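Local coordinates for secretion activator protein, hypothetical (Brucella abortus bv. 1 str. 9-941, PDB 7DNP) that probably cleaves the glycan strands of peptidoglycan as a family 108 muramidase, an autolysin associated with the type IV secretion system, at residues Pro11-Phe14 with Ser15-Gly19; Val99-Leu102 with Gln103-Val106; Ala116-Leu119 with Ala120-Lys124; Thr156-Val159 with Ser160-Ser164. All blocks are in the same frame, centred on the assembly; numbering follows the deposited sequence.

Contact 1: Pro11-Phe14 with Ser15-Gly19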
loop_
_atom_site.group_PDB
_atom_site.type_symbol
_atom_site.label_atom_id
_atom_site.label_comp_id
_atom_site.label_asym_id
_atom_site.label_seq_id
_atom_site.Cartn_x
_atom_site.Cartn_y
_atom_site.Cartn_z
ATOM N N PRO A 11 -0.685 -1.729 -12.775
ATOM C CA PRO A 11 -1.106 -0.749 -13.791
ATOM C C PRO A 11 -2.069 0.293 -13.245
ATOM O O PRO A 11 -1.984 1.468 -13.622
ATOM C CB PRO A 11 -1.751 -1.625 -14.873
ATOM C CG PRO A 11 -1.063 -2.931 -14.737
ATOM C CD PRO A 11 -0.844 -3.111 -13.264
ATOM N N HIS A 12 -2.970 -0.102 -12.341
ATOM C CA HIS A 12 -3.860 0.870 -11.714
ATOM C C HIS A 12 -3.099 1.836 -10.817
ATOM O O HIS A 12 -3.471 3.009 -10.718
ATOM C CB HIS A 12 -4.950 0.156 -10.913
ATOM C CG HIS A 12 -5.923 -0.596 -11.763
ATOM N ND1 HIS A 12 -5.934 -1.974 -11.843
ATOM C CD2 HIS A 12 -6.910 -0.164 -12.583
ATOM C CE1 HIS A 12 -6.888 -2.357 -12.671
ATOM N NE2 HIS A 12 -7.497 -1.278 -13.133
ATOM N N VAL A 13 -2.040 1.371 -10.153
ATOM C CA VAL A 13 -1.229 2.275 -9.341
ATOM C C VAL A 13 -0.553 3.315 -10.225
ATOM O O VAL A 13 -0.657 4.522 -9.981
ATOM C CB VAL A 13 -0.202 1.485 -8.510
ATOM C CG1 VAL A 13 0.765 2.435 -7.816
ATOM C CG2 VAL A 13 -0.906 0.593 -7.492
ATOM N N PHE A 14 0.144 2.864 -11.271
ATOM C CA PHE A 14 0.851 3.794 -12.148
ATOM C C PHE A 14 -0.116 4.750 -12.840
ATOM O O PHE A 14 0.195 5.933 -13.023
ATOM C CB PHE A 14 1.679 3.021 -13.177
ATOM C CG PHE A 14 2.960 2.452 -12.622
ATOM C CD1 PHE A 14 3.989 3.289 -12.226
ATOM C CD2 PHE A 14 3.130 1.082 -12.495
ATOM C CE1 PHE A 14 5.166 2.775 -11.715
ATOM C CE2 PHE A 14 4.304 0.561 -11.984
ATOM C CZ PHE A 14 5.324 1.408 -11.594
ATOM N N SER A 15 -1.294 4.255 -13.228
ATOM C CA SER A 15 -2.313 5.120 -13.815
ATOM C C SER A 15 -2.756 6.196 -12.829
ATOM O O SER A 15 -2.865 7.373 -13.184
ATOM C CB SER A 15 -3.514 4.286 -14.265
ATOM O OG SER A 15 -3.209 3.521 -15.417
ATOM N N ASP A 16 -3.014 5.806 -11.579
ATOM C CA ASP A 16 -3.547 6.733 -10.587
ATOM C C ASP A 16 -2.511 7.726 -10.077
ATOM O O ASP A 16 -2.894 8.712 -9.438
ATOM C CB ASP A 16 -4.136 5.961 -9.400
ATOM C CG ASP A 16 -5.353 5.130 -9.781
ATOM O OD1 ASP A 16 -5.768 5.172 -10.961
ATOM O OD2 ASP A 16 -5.897 4.430 -8.898
ATOM N N GLU A 17 -1.226 7.501 -10.347
ATOM C CA GLU A 17 -0.144 8.314 -9.801
ATOM C C GLU A 17 0.358 9.377 -10.762
ATOM O O GLU A 17 0.720 10.474 -10.327
ATOM C CB GLU A 17 1.036 7.422 -9.399
ATOM C CG GLU A 17 0.844 6.697 -8.085
ATOM C CD GLU A 17 0.432 7.635 -6.975
ATOM O OE1 GLU A 17 1.100 8.679 -6.799
ATOM O OE2 GLU A 17 -0.566 7.328 -6.285
ATOM N N GLY A 18 0.411 9.081 -12.053
ATOM C CA GLY A 18 1.043 10.002 -12.975
ATOM C C GLY A 18 2.555 10.016 -12.794
ATOM O O GLY A 18 3.155 9.135 -12.181
ATOM N N GLY A 19 3.169 11.058 -13.344
ATOM C CA GLY A 19 4.617 11.158 -13.338
ATOM C C GLY A 19 5.190 11.882 -12.137
ATOM O O GLY A 19 4.909 11.528 -10.987
HETATM O O HOH W 1 2.485 6.640 -12.630
#

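Contact 2: Val99-Leu102 with Gln103-Val106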
loop_
_atom_site.group_PDB
_atom_site.type_symbol
_atom_site.label_atom_id
_atom_site.label_comp_id
_atom_site.label_asym_id
_atom_site.label_seq_id
_atom_site.Cartn_x
_atom_site.Cartn_y
_atom_site.Cartn_z
ATOM N N VAL A 99 0.748 -3.627 7.685
ATOM C CA VAL A 99 0.724 -4.971 8.258
ATOM C C VAL A 99 0.270 -4.927 9.716
ATOM O O VAL A 99 -0.449 -5.821 10.180
ATOM C CB VAL A 99 2.101 -5.646 8.099
ATOM C CG1 VAL A 99 2.145 -6.969 8.858
ATOM C CG2 VAL A 99 2.396 -5.895 6.629
ATOM N N LYS A 100 0.671 -3.887 10.458
ATOM C CA LYS A 100 0.209 -3.739 11.837
ATOM C C LYS A 100 -1.311 -3.636 11.904
ATOM O O LYS A 100 -1.945 -4.216 12.795
ATOM C CB LYS A 100 0.853 -2.510 12.482
ATOM C CG LYS A 100 2.286 -2.716 12.946
ATOM C CD LYS A 100 2.871 -1.416 13.488
ATOM C CE LYS A 100 4.316 -1.595 13.916
ATOM N NZ LYS A 100 4.798 -0.461 14.754
ATOM N N MET A 101 -1.914 -2.905 10.963
ATOM C CA MET A 101 -3.365 -2.771 10.956
ATOM C C MET A 101 -4.038 -4.065 10.518
ATOM O O MET A 101 -5.107 -4.418 11.031
ATOM C CB MET A 101 -3.784 -1.613 10.050
ATOM C CG MET A 101 -5.045 -0.893 10.516
ATOM S SD MET A 101 -4.839 -0.033 12.096
ATOM C CE MET A 101 -3.281 0.805 11.828
ATOM N N LEU A 102 -3.437 -4.780 9.562
ATOM C CA LEU A 102 -3.959 -6.093 9.196
ATOM C C LEU A 102 -3.893 -7.044 10.382
ATOM O O LEU A 102 -4.812 -7.843 10.601
ATOM C CB LEU A 102 -3.184 -6.661 8.005
ATOM C CG LEU A 102 -3.526 -8.106 7.635
ATOM C CD1 LEU A 102 -4.929 -8.197 7.054
ATOM C CD2 LEU A 102 -2.504 -8.686 6.664
ATOM N N GLN A 103 -2.815 -6.957 11.166
ATOM C CA GLN A 103 -2.683 -7.790 12.356
ATOM C C GLN A 103 -3.732 -7.420 13.401
ATOM O O GLN A 103 -4.312 -8.302 14.047
ATOM C CB GLN A 103 -1.258 -7.666 12.911
ATOM C CG GLN A 103 -0.222 -8.397 12.036
ATOM C CD GLN A 103 1.222 -7.991 12.300
ATOM O OE1 GLN A 103 1.518 -6.837 12.615
ATOM N NE2 GLN A 103 2.136 -8.948 12.150
ATOM N N LYS A 104 -4.007 -6.124 13.561
ATOM C CA LYS A 104 -5.075 -5.692 14.460
ATOM C C LYS A 104 -6.423 -6.255 14.025
ATOM O O LYS A 104 -7.220 -6.700 14.860
ATOM C CB LYS A 104 -5.115 -4.163 14.513
ATOM C CG LYS A 104 -6.038 -3.580 15.577
ATOM C CD LYS A 104 -6.153 -2.069 15.427
ATOM C CE LYS A 104 -6.744 -1.423 16.672
ATOM N NZ LYS A 104 -7.159 -0.012 16.420
ATOM N N VAL A 105 -6.683 -6.272 12.715
ATOM C CA VAL A 105 -7.962 -6.757 12.204
ATOM C C VAL A 105 -8.121 -8.253 12.456
ATOM O O VAL A 105 -9.193 -8.713 12.866
ATOM C CB VAL A 105 -8.094 -6.417 10.709
ATOM C CG1 VAL A 105 -9.142 -7.297 10.049
ATOM C CG2 VAL A 105 -8.433 -4.937 10.529
ATOM N N VAL A 106 -7.068 -9.042 12.212
ATOM C CA VAL A 106 -7.162 -10.490 12.385
ATOM C C VAL A 106 -6.814 -10.934 13.798
ATOM O O VAL A 106 -6.912 -12.131 14.102
ATOM C CB VAL A 106 -6.280 -11.231 11.358
ATOM C CG1 VAL A 106 -6.569 -10.730 9.955
ATOM C CG2 VAL A 106 -4.799 -11.071 11.696
#

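Contact 3: Ala116-Leu119 with Ala120-Lys124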
loop_
_atom_site.group_PDB
_atom_site.type_symbol
_atom_site.label_atom_id
_atom_site.label_comp_id
_atom_site.label_asym_id
_atom_site.label_seq_id
_atom_site.Cartn_x
_atom_site.Cartn_y
_atom_site.Cartn_z
ATOM N N ALA A 116 4.085 -16.582 10.701
ATOM C CA ALA A 116 3.193 -17.740 10.691
ATOM C C ALA A 116 1.881 -17.451 11.416
ATOM O O ALA A 116 0.807 -17.835 10.940
ATOM C CB ALA A 116 3.891 -18.954 11.310
ATOM N N LYS A 117 1.941 -16.774 12.569
ATOM C CA LYS A 117 0.715 -16.484 13.312
ATOM C C LYS A 117 -0.205 -15.549 12.539
ATOM O O LYS A 117 -1.436 -15.675 12.629
ATOM C CB LYS A 117 1.042 -15.871 14.675
ATOM C CG LYS A 117 1.803 -16.798 15.601
ATOM C CD LYS A 117 1.313 -16.686 17.027
ATOM C CE LYS A 117 1.770 -17.875 17.856
ATOM N NZ LYS A 117 2.322 -17.443 19.166
ATOM N N THR A 118 0.365 -14.611 11.781
ATOM C CA THR A 118 -0.469 -13.709 10.995
ATOM C C THR A 118 -1.141 -14.452 9.844
ATOM O O THR A 118 -2.342 -14.287 9.606
ATOM C CB THR A 118 0.359 -12.534 10.470
ATOM O OG1 THR A 118 0.939 -11.826 11.572
ATOM C CG2 THR A 118 -0.523 -11.583 9.682
ATOM N N LEU A 119 -0.378 -15.282 9.123
ATOM C CA LEU A 119 -0.945 -16.035 8.011
ATOM C C LEU A 119 -2.057 -16.961 8.483
ATOM O O LEU A 119 -3.085 -17.100 7.809
ATOM C CB LEU A 119 0.143 -16.842 7.304
ATOM C CG LEU A 119 1.174 -16.124 6.435
ATOM C CD1 LEU A 119 2.244 -17.115 5.999
ATOM C CD2 LEU A 119 0.510 -15.490 5.227
ATOM N N ALA A 120 -1.869 -17.603 9.641
ATOM C CA ALA A 120 -2.895 -18.505 10.157
ATOM C C ALA A 120 -4.185 -17.755 10.464
ATOM O O ALA A 120 -5.274 -18.205 10.093
ATOM C CB ALA A 120 -2.383 -19.228 11.401
ATOM N N ALA A 121 -4.077 -16.599 11.124
ATOM C CA ALA A 121 -5.259 -15.823 11.482
ATOM C C ALA A 121 -5.938 -15.222 10.260
ATOM O O ALA A 121 -7.169 -15.113 10.228
ATOM C CB ALA A 121 -4.878 -14.723 12.472
ATOM N N VAL A 122 -5.161 -14.815 9.254
ATOM C CA VAL A 122 -5.755 -14.301 8.026
ATOM C C VAL A 122 -6.568 -15.387 7.335
ATOM O O VAL A 122 -7.691 -15.150 6.877
ATOM C CB VAL A 122 -4.664 -13.735 7.098
ATOM C CG1 VAL A 122 -5.225 -13.518 5.707
ATOM C CG2 VAL A 122 -4.113 -12.429 7.659
ATOM N N ARG A 123 -6.024 -16.598 7.259
ATOM C CA ARG A 123 -6.702 -17.678 6.553
ATOM C C ARG A 123 -7.861 -18.278 7.340
ATOM O O ARG A 123 -8.584 -19.119 6.796
ATOM C CB ARG A 123 -5.692 -18.763 6.176
ATOM C CG ARG A 123 -4.851 -18.355 4.976
ATOM C CD ARG A 123 -3.504 -19.050 4.917
ATOM N NE ARG A 123 -2.669 -18.438 3.886
ATOM C CZ ARG A 123 -1.444 -18.838 3.566
ATOM N NH1 ARG A 123 -0.895 -19.872 4.189
ATOM N NH2 ARG A 123 -0.772 -18.211 2.611
ATOM N N LYS A 124 -8.067 -17.864 8.590
ATOM C CA LYS A 124 -9.223 -18.293 9.366
ATOM C C LYS A 124 -10.421 -17.364 9.219
ATOM O O LYS A 124 -11.498 -17.684 9.732
ATOM C CB LYS A 124 -8.859 -18.402 10.851
ATOM C CG LYS A 124 -7.973 -19.583 11.193
ATOM C CD LYS A 124 -7.464 -19.483 12.626
ATOM C CE LYS A 124 -6.611 -20.690 12.998
ATOM N NZ LYS A 124 -6.130 -20.618 14.407
#

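Contact 4: Thr156-Val159 with Ser160-Ser164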
loop_
_atom_site.group_PDB
_atom_site.type_symbol
_atom_site.label_atom_id
_atom_site.label_comp_id
_atom_site.label_asym_id
_atom_site.label_seq_id
_atom_site.Cartn_x
_atom_site.Cartn_y
_atom_site.Cartn_z
ATOM N N THR A 156 -10.160 9.676 1.697
ATOM C CA THR A 156 -11.398 8.910 1.795
ATOM C C THR A 156 -11.797 8.342 0.442
ATOM O O THR A 156 -12.217 7.184 0.342
ATOM C CB THR A 156 -12.509 9.796 2.360
ATOM O OG1 THR A 156 -12.122 10.272 3.653
ATOM C CG2 THR A 156 -13.811 9.020 2.485
ATOM N N SER A 157 -11.646 9.139 -0.616
ATOM C CA SER A 157 -11.973 8.670 -1.956
ATOM C C SER A 157 -11.006 7.579 -2.406
ATOM O O SER A 157 -11.412 6.609 -3.056
ATOM C CB SER A 157 -11.970 9.857 -2.924
ATOM O OG SER A 157 -12.151 9.440 -4.262
ATOM N N ARG A 158 -9.726 7.712 -2.048
ATOM C CA ARG A 158 -8.742 6.692 -2.396
ATOM C C ARG A 158 -9.079 5.355 -1.746
ATOM O O ARG A 158 -9.040 4.308 -2.402
ATOM C CB ARG A 158 -7.342 7.154 -1.984
ATOM C CG ARG A 158 -6.289 6.058 -2.046
ATOM C CD ARG A 158 -4.904 6.599 -1.720
ATOM N NE ARG A 158 -3.867 5.600 -1.968
ATOM C CZ ARG A 158 -2.594 5.892 -2.217
ATOM N NH1 ARG A 158 -2.195 7.159 -2.259
ATOM N NH2 ARG A 158 -1.717 4.919 -2.435
ATOM N N VAL A 159 -9.416 5.367 -0.452
ATOM C CA VAL A 159 -9.727 4.120 0.243
ATOM C C VAL A 159 -10.960 3.466 -0.363
ATOM O O VAL A 159 -11.012 2.241 -0.529
ATOM C CB VAL A 159 -9.901 4.366 1.754
ATOM C CG1 VAL A 159 -10.280 3.068 2.461
ATOM C CG2 VAL A 159 -8.625 4.938 2.353
ATOM N N SER A 160 -11.963 4.274 -0.719
ATOM C CA SER A 160 -13.172 3.731 -1.325
ATOM C C SER A 160 -12.861 2.998 -2.625
ATOM O O SER A 160 -13.391 1.908 -2.874
ATOM C CB SER A 160 -14.184 4.852 -1.566
ATOM O OG SER A 160 -15.384 4.339 -2.119
ATOM N N ARG A 161 -11.996 3.574 -3.463
ATOM C CA ARG A 161 -11.650 2.928 -4.725
ATOM C C ARG A 161 -10.832 1.666 -4.495
ATOM O O ARG A 161 -10.993 0.672 -5.216
ATOM C CB ARG A 161 -10.887 3.900 -5.623
ATOM C CG ARG A 161 -10.772 3.429 -7.059
ATOM C CD ARG A 161 -9.428 3.817 -7.669
ATOM N NE ARG A 161 -9.016 5.169 -7.298
ATOM C CZ ARG A 161 -7.930 5.447 -6.583
ATOM N NH1 ARG A 161 -7.145 4.464 -6.155
ATOM N NH2 ARG A 161 -7.627 6.707 -6.291
ATOM N N VAL A 162 -9.941 1.692 -3.503
ATOM C CA VAL A 162 -9.155 0.512 -3.155
ATOM C C VAL A 162 -10.056 -0.601 -2.631
ATOM O O VAL A 162 -9.899 -1.771 -3.002
ATOM C CB VAL A 162 -8.068 0.896 -2.132
ATOM C CG1 VAL A 162 -7.413 -0.352 -1.527
ATOM C CG2 VAL A 162 -7.035 1.801 -2.780
ATOM N N ARG A 163 -11.005 -0.256 -1.756
ATOM C CA ARG A 163 -11.911 -1.258 -1.207
ATOM C C ARG A 163 -12.707 -1.936 -2.315
ATOM O O ARG A 163 -12.881 -3.159 -2.304
ATOM C CB ARG A 163 -12.854 -0.610 -0.191
ATOM C CG ARG A 163 -13.821 -1.585 0.471
ATOM C CD ARG A 163 -14.979 -0.859 1.147
ATOM N NE ARG A 163 -14.511 0.168 2.073
ATOM C CZ ARG A 163 -14.493 0.037 3.396
ATOM N NH1 ARG A 163 -14.921 -1.080 3.955
ATOM N NH2 ARG A 163 -14.046 1.025 4.164
ATOM N N SER A 164 -13.183 -1.158 -3.289
ATOM C CA SER A 164 -13.958 -1.724 -4.392
ATOM C C SER A 164 -13.118 -2.681 -5.227
ATOM O O SER A 164 -13.537 -3.814 -5.505
ATOM C CB SER A 164 -14.518 -0.602 -5.266
ATOM O OG SER A 164 -15.299 -1.118 -6.331
#

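Contact 1: Pro11-Phe14 with Ser15-Gly19
Ser15 turns back onto Pro11 near the C-terminal end of helix 5-17, the first alpha-helix of the lysozyme-like family 108 glycosidase part of the protein. Its amide N reaches Pro11 O at 2.9 Å, and its hydroxyl OG reaches the same Pro11 O at 3.0 Å. The hydroxyl can do so because OG stands anti to the carbonyl carbon of its own residue (chi1 -72°), which swings it back along the helix. The two donors come from opposite faces of the Pro11 carbonyl plane, OG lying 35° out of it, so a single backbone oxygen is gripped from both sides. Asp16 continues the helical pattern through Asp16 N and His12 O, 3.0 Å apart. Its carboxylate lies against that same carbonyl, with CG 3.0 Å from His12 O, but both of its oxygens are acceptors and take no bond there; OD2 turns instead to a salt bridge with Arg161. Glu17 turns CG anti to its carbonyl carbon, which leaves it 3.3 Å from Val13 O; the chain then bends at chi2, and the side chain approaches to about 4 Å of the bound muropeptide. At this last turn Glu17 N gives Phe14 O a long, weak bond of 3.4 Å. Gly18 then leaves helical geometry with a positive phi of 71°, which ends the helix, and while Gly19 leads toward strand 20-21, its backbone hydrogen-bonded to Met33, Gly18 N still makes a second weak bond to Phe14 O, at 3.3 Å.

Contact 2: Val99-Leu102 with Gln103-Val106
Val99 to Val106 form the last two turns of helix 95-106 with regular alpha-helical bonding, from Gln103 N to Val99 O at 2.8 Å through to Val106 N to Leu102 O at 3.0 Å. The helix belongs to the predicted peptidoglycan-binding part of the protein. Gln103 lies back over Val99: its CG is anti to its own carbonyl carbon (chi1 -73°), and the extended chain brings CD to 3.7 Å from Val99 CG1, the methyl touching the amide group at an oblique angle. Gln103 OE1 is 3.3 Å from Val99 O, but both are acceptors; the buried amide is satisfied elsewhere, OE1 by Gly112 N and NE2 by Asp111, which ties the helix to the loop that follows it. Met101 and Lys104 run side by side in the same direction, the sulfur SD of Met101 lying 4.1 Å from Lys104 CD. Met101 also reaches Leu134 and Ala137, and Leu102 reaches Ile130, so helix 127-142 packs along this flank. Val106 straddles the Leu102 carbonyl, with CG1 and CG2 each 3.4 Å from Leu102 O, and its CG1 meets Leu102 CD1 at 4.2 Å.

Contact 3: Ala116-Leu119 with Ala120-Lys124
Helix 116-123 is a short two-turn alpha-helix of the predicted peptidoglycan-binding part, in which Ala116 to Leu119 hand their carbonyls to the residues one turn on. Ala120 N is 3.0 Å from Ala116 O, and the bond from Val122 N to Thr118 O, at 2.9 Å, arrives nearly along the C=O axis. On the inward side Val122 CG2 rests 3.2 Å from Thr118 O, because this methyl stands anti to the carbonyl carbon of Val122 and beside its N. The Val122 side chain also packs on Pro79. On another flank Leu119 and Arg123 lie alongside each other, pointing the same way. Arg123 is extended from CG to NE, and its CD passes 3.5 Å from Leu119 O before the guanidinium comes under the leucine. Leu119 CD2 sits over one face of that flat group, 4.0 Å from NH2 and displaced toward the rim. The methyl therefore covers part of a face where the arginine has no N-H to offer, leaving the in-plane donors available; NH2 uses one to bind the backbone oxygen of Asp77. Apolar packing and a charged, hydrogen-bonded end thus coexist on one side chain.

Contact 4: Thr156-Val159 with Ser160-Ser164
Arg161 starts with CG anti to its backbone N (chi1 -167°) and then bends at chi2 and chi3 (-41°), folding its guanidinium back beside Arg158; NH2 ends 4.1 Å from Arg158 CA. Arg158 O lies over one face of the guanidinium, offset toward the rim, so the contact is one of packing rather than bonding. Arg158 itself runs out extended from the backbone, and each arginine has its own acid: Arg158 NE forms a salt bridge with Asp88, and Arg161 NH1 with Asp16. With NE of Arg158 5.4 Å from NH1 of Arg161, these carboxylates probably offset the like charges. Both residues belong to the long C-terminal alpha-helix 148-170, whose backbone bonds run from Ser160 N to Thr156 O (3.1 Å) to Arg163 N to Val159 O (2.8 Å). Through Arg158, whose side chain comes to about 4 Å from the bound muropeptide, the helix borders the ligand pocket. Val159 faces Cys135 of helix 127-142, and Arg163 is bonded to Asp136 and Asn132 of that same helix. On the buried side Val162 CG2 presses on Arg158 O at 3.2 Å, and its contact with the aliphatic stem is looser, 4.4 Å to Arg158 CG.

In the fold
Contacts 1 and 4 both border the bound muropeptide, since the side chains of Glu17 and Arg158 each come to about 4 Å from it. Their centres are 15 Å apart, and a salt bridge from Asp16 OD2 to Arg161 NH1, 3.0 Å long, joins the first helix to the last. Contacts 2 and 3, with centres about 11 Å apart, lie on successive helices that pack through Val106 CG1 and Val122 CG2 at 3.8 Å, with a probable hydrogen bond from Gln103 NE2 to Thr118 OG1. This pair is across the centre of the chain from contact 1; even Met101 of contact 2 stays about 10 Å from the ligand.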